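Local coordinates for protein probable TonB-dependent receptor (Pseudomonas aeruginosa, PDB 4K3F) that probably binds methionine in the periplasm as the lipid-anchored receptor of a transport system, at residues N108-G113 with S133-P138; T103-N108 with D166-N171. All coordinates share one frame; numbering follows the deposited sequence.

Interaction 1 of 2, residues N108-G113 with S133-P138; sequences NDATNG and SITATP. With MSE (selenomethionine), chain B.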
loop_
_atom_site.group_PDB
_atom_site.type_symbol
_atom_site.label_atom_id
_atom_site.label_comp_id
_atom_site.label_asym_id
_atom_site.label_seq_id
_atom_site.Cartn_x
_atom_site.Cartn_y
_atom_site.Cartn_z
ATOM N N ASN A 108 -10.895 6.316 -0.805
ATOM C CA ASN A 108 -11.478 7.515 -0.158
ATOM C C ASN A 108 -10.659 8.043 1.022
ATOM O O ASN A 108 -11.064 9.001 1.672
ATOM C CB ASN A 108 -12.938 7.298 0.246
ATOM C CG ASN A 108 -13.124 6.266 1.347
ATOM O OD1 ASN A 108 -12.183 5.662 1.854
ATOM N ND2 ASN A 108 -14.352 6.145 1.802
ATOM N N ASP A 109 -9.487 7.468 1.275
ATOM C CA ASP A 109 -8.591 8.035 2.286
ATOM C C ASP A 109 -7.657 9.083 1.626
ATOM O O ASP A 109 -7.399 9.054 0.427
ATOM C CB ASP A 109 -7.751 6.963 3.002
ATOM C CG ASP A 109 -6.851 6.242 2.079
ATOM O OD1 ASP A 109 -7.328 5.380 1.308
ATOM O OD2 ASP A 109 -5.650 6.526 2.105
ATOM N N ALA A 110 -7.187 10.033 2.413
ATOM C CA ALA A 110 -6.538 11.194 1.823
ATOM C C ALA A 110 -5.312 10.852 0.948
ATOM O O ALA A 110 -5.148 11.394 -0.171
ATOM C CB ALA A 110 -6.134 12.190 2.919
ATOM N N THR A 111 -4.425 9.982 1.441
ATOM C CA THR A 111 -3.196 9.712 0.709
ATOM C C THR A 111 -3.352 8.747 -0.458
ATOM O O THR A 111 -2.775 8.964 -1.500
ATOM C CB THR A 111 -2.026 9.292 1.614
ATOM O OG1 THR A 111 -2.294 8.037 2.270
ATOM C CG2 THR A 111 -1.796 10.357 2.660
ATOM N N ASN A 112 -4.135 7.701 -0.304
ATOM C CA ASN A 112 -4.345 6.803 -1.436
ATOM C C ASN A 112 -5.295 7.381 -2.501
ATOM O O ASN A 112 -5.129 7.084 -3.697
ATOM C CB ASN A 112 -4.718 5.405 -0.974
ATOM C CG ASN A 112 -3.599 4.745 -0.237
ATOM O OD1 ASN A 112 -2.559 4.394 -0.813
ATOM N ND2 ASN A 112 -3.817 4.533 1.025
ATOM N N GLY A 113 -6.232 8.230 -2.071
ATOM C CA GLY A 113 -7.063 9.001 -3.004
ATOM C C GLY A 113 -6.186 9.967 -3.807
ATOM O O GLY A 113 -6.253 10.009 -5.029
ATOM N N SER A 133 -0.391 18.787 -4.273
ATOM C CA SER A 133 0.400 17.943 -3.394
ATOM C C SER A 133 -0.043 16.509 -3.571
ATOM O O SER A 133 -0.985 16.244 -4.322
ATOM C CB SER A 133 0.193 18.368 -1.930
ATOM O OG SER A 133 -1.059 17.913 -1.475
ATOM N N ILE A 134 0.591 15.573 -2.853
ATOM C CA ILE A 134 0.189 14.174 -2.921
ATOM C C ILE A 134 -1.107 13.853 -2.112
ATOM O O ILE A 134 -1.585 12.736 -2.163
ATOM C CB ILE A 134 1.341 13.201 -2.613
ATOM C CG1 ILE A 134 1.725 13.273 -1.135
ATOM C CG2 ILE A 134 2.523 13.463 -3.562
ATOM C CD1 ILE A 134 2.620 12.141 -0.685
ATOM N N THR A 135 -1.698 14.865 -1.469
ATOM C CA THR A 135 -3.037 14.708 -0.912
ATOM C C THR A 135 -4.057 15.534 -1.723
ATOM O O THR A 135 -5.030 16.054 -1.167
ATOM C CB THR A 135 -3.104 15.035 0.582
ATOM O OG1 THR A 135 -2.339 16.211 0.852
ATOM C CG2 THR A 135 -2.485 13.912 1.394
ATOM N N ALA A 136 -3.831 15.651 -3.031
ATOM C CA ALA A 136 -4.814 16.248 -3.903
ATOM C C ALA A 136 -6.170 15.595 -3.752
ATOM O O ALA A 136 -6.267 14.405 -3.424
ATOM C CB ALA A 136 -4.352 16.184 -5.351
ATOM N N THR A 137 -7.215 16.386 -4.000
ATOM C CA THR A 137 -8.591 15.907 -4.014
ATOM C C THR A 137 -9.235 16.226 -5.359
ATOM O O THR A 137 -8.674 16.988 -6.139
ATOM C CB THR A 137 -9.424 16.590 -2.916
ATOM O OG1 THR A 137 -9.609 17.975 -3.234
ATOM C CG2 THR A 137 -8.733 16.437 -1.557
ATOM N N PRO A 138 -10.423 15.660 -5.627
ATOM C CA PRO A 138 -11.118 15.989 -6.882
ATOM C C PRO A 138 -11.373 17.459 -7.131
ATOM O O PRO A 138 -11.482 17.863 -8.303
ATOM C CB PRO A 138 -12.420 15.208 -6.758
ATOM C CG PRO A 138 -12.031 13.999 -5.970
ATOM C CD PRO A 138 -11.117 14.570 -4.924
HETATM N N MSE B 300 0.157 -1.830 0.448
HETATM C CA MSE B 300 -0.607 -0.573 0.200
HETATM C C MSE B 300 0.092 0.147 -0.947
HETATM O O MSE B 300 1.326 0.218 -0.962
HETATM O OXT MSE B 300 -0.572 0.671 -1.849
HETATM C CB MSE B 300 -0.666 0.320 1.451
HETATM C CG MSE B 300 -1.463 1.582 1.225
HETATM SE SE MSE B 300 -1.346 2.753 2.798
HETATM C CE MSE B 300 -2.322 1.720 4.041
HETATM O O HOH W 1 -6.933 13.279 -1.048
HETATM O O HOH W 2 -0.490 10.365 -1.680
#
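T111 and T135 meet methyl to methyl: CG2 of T111 lies 3.8 Å from CG2 of T135, the two side chains running side by side in the same direction. In both threonines CG2 stands anti to the carbonyl carbon while the hydroxyl sits between the backbone N and the carbonyl carbon (chi1 64° in T111), which leaves the methyls to make the contact. The CG2 of T135 also rests near the small A110, 4.3 Å from its CB. Beyond this thin apolar patch the two segments are joined by water. One water lies 2.7 Å from A110 O and equally near A136 O, placed to bridge them, and a second donates to T111 O and to I134 O, so carbonyls in the first turn of the helix are tied to those of the loop. The loop holds its own shape: S133 to A136 form a type I turn, and S133 OG accepts from T135 N at 3.1 Å, an ST turn. I134 packs its side chain on L118 of the same helix and on P61.

At the helix start D109 is the N-cap. Its OD2 takes two donors from N112: the backbone N at 3.1 Å, from above the carboxylate plane, and ND2 at 2.9 Å, on the syn side. The amide of N112 is fixed at both ends, by ND2 on D109 OD2 and by OD1 accepting from H59 NE2, which suits asparagine, whose short side chain offers a donor and an acceptor at once. N112 ND2 also lies 3.5 Å from the selenium of the bound selenomethionine. G113 N closes the first helical turn on D109 O, and the absence of a side chain leaves room beside that carbonyl. The arrangement is that of a capped helix N-terminus presenting a residue to the amino-acid pocket of a periplasmic binding protein, with a turn packed behind it.

Interaction 2 of 2, residues T103-N108 with D166-N171; sequences TVVIPN and DMALIN. With MSE (selenomethionine), chain B.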
loop_
_atom_site.group_PDB
_atom_site.type_symbol
_atom_site.label_atom_id
_atom_site.label_comp_id
_atom_site.label_asym_id
_atom_site.label_seq_id
_atom_site.Cartn_x
_atom_site.Cartn_y
_atom_site.Cartn_z
ATOM N N THR A 103 -17.160 6.264 -15.045
ATOM C CA THR A 103 -17.042 6.134 -13.629
ATOM C C THR A 103 -15.696 5.532 -13.298
ATOM O O THR A 103 -15.368 4.421 -13.726
ATOM C CB THR A 103 -18.193 5.304 -13.019
ATOM O OG1 THR A 103 -18.314 4.035 -13.695
ATOM C CG2 THR A 103 -19.502 6.075 -13.131
ATOM N N VAL A 104 -14.940 6.269 -12.500
ATOM C CA VAL A 104 -13.591 5.853 -12.071
ATOM C C VAL A 104 -13.536 5.927 -10.553
ATOM O O VAL A 104 -13.629 7.017 -9.970
ATOM C CB VAL A 104 -12.540 6.773 -12.707
ATOM C CG1 VAL A 104 -11.143 6.399 -12.294
ATOM C CG2 VAL A 104 -12.656 6.708 -14.227
ATOM N N VAL A 105 -13.375 4.778 -9.908
ATOM C CA VAL A 105 -13.383 4.735 -8.453
ATOM C C VAL A 105 -11.941 4.708 -7.927
ATOM O O VAL A 105 -11.065 4.057 -8.503
ATOM C CB VAL A 105 -14.257 3.588 -7.893
ATOM C CG1 VAL A 105 -13.711 2.217 -8.279
ATOM C CG2 VAL A 105 -14.437 3.731 -6.401
ATOM N N ILE A 106 -11.724 5.458 -6.860
ATOM C CA ILE A 106 -10.414 5.544 -6.213
ATOM C C ILE A 106 -10.617 5.399 -4.700
ATOM O O ILE A 106 -11.728 5.510 -4.206
ATOM C CB ILE A 106 -9.743 6.907 -6.558
ATOM C CG1 ILE A 106 -10.442 8.067 -5.866
ATOM C CG2 ILE A 106 -9.661 7.090 -8.083
ATOM C CD1 ILE A 106 -9.823 9.435 -6.106
ATOM N N PRO A 107 -9.548 5.153 -3.965
ATOM C CA PRO A 107 -9.714 5.101 -2.512
ATOM C C PRO A 107 -10.163 6.417 -1.887
ATOM O O PRO A 107 -9.844 7.481 -2.378
ATOM C CB PRO A 107 -8.307 4.720 -2.007
ATOM C CG PRO A 107 -7.668 4.021 -3.172
ATOM C CD PRO A 107 -8.189 4.744 -4.395
ATOM N N ASN A 108 -10.895 6.316 -0.805
ATOM C CA ASN A 108 -11.478 7.515 -0.158
ATOM C C ASN A 108 -10.659 8.043 1.022
ATOM O O ASN A 108 -11.064 9.001 1.672
ATOM C CB ASN A 108 -12.938 7.298 0.246
ATOM C CG ASN A 108 -13.124 6.266 1.347
ATOM O OD1 ASN A 108 -12.183 5.662 1.854
ATOM N ND2 ASN A 108 -14.352 6.145 1.802
ATOM N N ASP A 166 -16.442 1.747 -14.651
ATOM C CA ASP A 166 -15.630 1.712 -15.839
ATOM C C ASP A 166 -14.165 1.467 -15.542
ATOM O O ASP A 166 -13.463 0.883 -16.376
ATOM C CB ASP A 166 -15.860 3.001 -16.626
ATOM C CG ASP A 166 -17.326 3.125 -17.111
ATOM O OD1 ASP A 166 -17.926 2.091 -17.496
ATOM O OD2 ASP A 166 -17.899 4.233 -17.076
HETATM N N MSE A 167 -13.669 1.985 -14.399
HETATM C CA MSE A 167 -12.257 1.783 -14.028
HETATM C C MSE A 167 -12.142 1.945 -12.517
HETATM O O MSE A 167 -12.854 2.790 -11.923
HETATM C CB MSE A 167 -11.363 2.776 -14.773
HETATM C CG MSE A 167 -9.873 2.498 -14.642
HETATM SE SE MSE A 167 -8.834 3.416 -16.017
HETATM C CE MSE A 167 -9.161 5.232 -15.385
ATOM N N ALA A 168 -11.199 1.210 -11.941
ATOM C CA ALA A 168 -10.864 1.295 -10.528
ATOM C C ALA A 168 -9.369 1.332 -10.324
ATOM O O ALA A 168 -8.621 0.584 -10.941
ATOM C CB ALA A 168 -11.489 0.163 -9.740
ATOM N N LEU A 169 -8.929 2.238 -9.455
ATOM C CA LEU A 169 -7.515 2.334 -9.101
ATOM C C LEU A 169 -7.369 1.667 -7.744
ATOM O O LEU A 169 -7.863 2.185 -6.750
ATOM C CB LEU A 169 -7.032 3.790 -9.098
ATOM C CG LEU A 169 -6.644 4.345 -10.494
ATOM C CD1 LEU A 169 -7.831 4.379 -11.445
ATOM C CD2 LEU A 169 -6.012 5.719 -10.351
ATOM N N ILE A 170 -6.708 0.515 -7.739
ATOM C CA ILE A 170 -6.773 -0.427 -6.616
ATOM C C ILE A 170 -5.391 -0.647 -6.057
ATOM O O ILE A 170 -4.468 -0.951 -6.805
ATOM C CB ILE A 170 -7.324 -1.764 -7.070
ATOM C CG1 ILE A 170 -8.707 -1.525 -7.700
ATOM C CG2 ILE A 170 -7.395 -2.715 -5.899
ATOM C CD1 ILE A 170 -9.350 -2.764 -8.242
ATOM N N ASN A 171 -5.253 -0.456 -4.747
ATOM C CA ASN A 171 -4.003 -0.729 -4.054
ATOM C C ASN A 171 -3.573 -2.149 -4.355
ATOM O O ASN A 171 -4.379 -3.113 -4.326
ATOM C CB ASN A 171 -4.137 -0.553 -2.547
ATOM C CG ASN A 171 -4.408 0.882 -2.159
ATOM O OD1 ASN A 171 -5.580 1.328 -2.093
ATOM N ND2 ASN A 171 -3.352 1.633 -1.952
HETATM N N MSE B 300 0.157 -1.830 0.448
HETATM C CA MSE B 300 -0.607 -0.573 0.200
HETATM C C MSE B 300 0.092 0.147 -0.947
HETATM O O MSE B 300 1.326 0.218 -0.962
HETATM O OXT MSE B 300 -0.572 0.671 -1.849
HETATM C CB MSE B 300 -0.666 0.320 1.451
HETATM C CG MSE B 300 -1.463 1.582 1.225
HETATM SE SE MSE B 300 -1.346 2.753 2.798
HETATM C CE MSE B 300 -2.322 1.720 4.041
#
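V105 and M167 are joined by the backbone, V105 N donating to M167 O at 2.9 Å, and L169 N returns a bond to V105 O at 3.0 Å; M167 N likewise reaches T103 O. These are neighbouring parallel strands, with axes 4.7 Å apart and 14° between them. On one face the branched V104 lies alongside the selenomethionine M167, its CG1 3.9 Å from CE, which the bend at chi3 (68°) brings round; CG1 also meets L169 CD1. On the other face V105 CG1 presses on the small A168 CB at 3.4 Å, a tight fit.

At the strand starts T103 and D166 grip each other. T103 N donates to D166 OD2, on its anti side, and D166 N donates to T103 OG1 at 3.1 Å. At the far end P107 CG packs on N171 OD1, while N171 ND2 gives a straight bond to ligand OXT at 2.9 Å. Further out, A116 and L120 of helix 110-122 cover the V104 face, and L158 and V161 the V105 face. The chemistry thus implies that backbone bonds and apolar packing set the strand's position, with N171, just past the strand, offering a neutral amide donor to the ligand carboxylate.

Followed from the N terminus, strand 103-107 comes first, turns at N108, the residue both interactions share, and runs on into helix 110-122. The chain then passes through strand 127-128 to the loop 133-138, where interaction 1 closes the smaller loop back on the helix start. After strands 141-143 and 149-153 and helix 158-161, it returns as strand 167-170, and interaction 2 closes the larger loop, in which the first is nested. Interaction 2 pairs two neighbouring strands of the mixed sheet; interaction 1 ties a later turn to the start of helix 110-122. They meet at the ligand, where N112 OD1 and N171 ND2, 3.1 Å apart, are probably hydrogen-bonded, and N112 CB packs on P107.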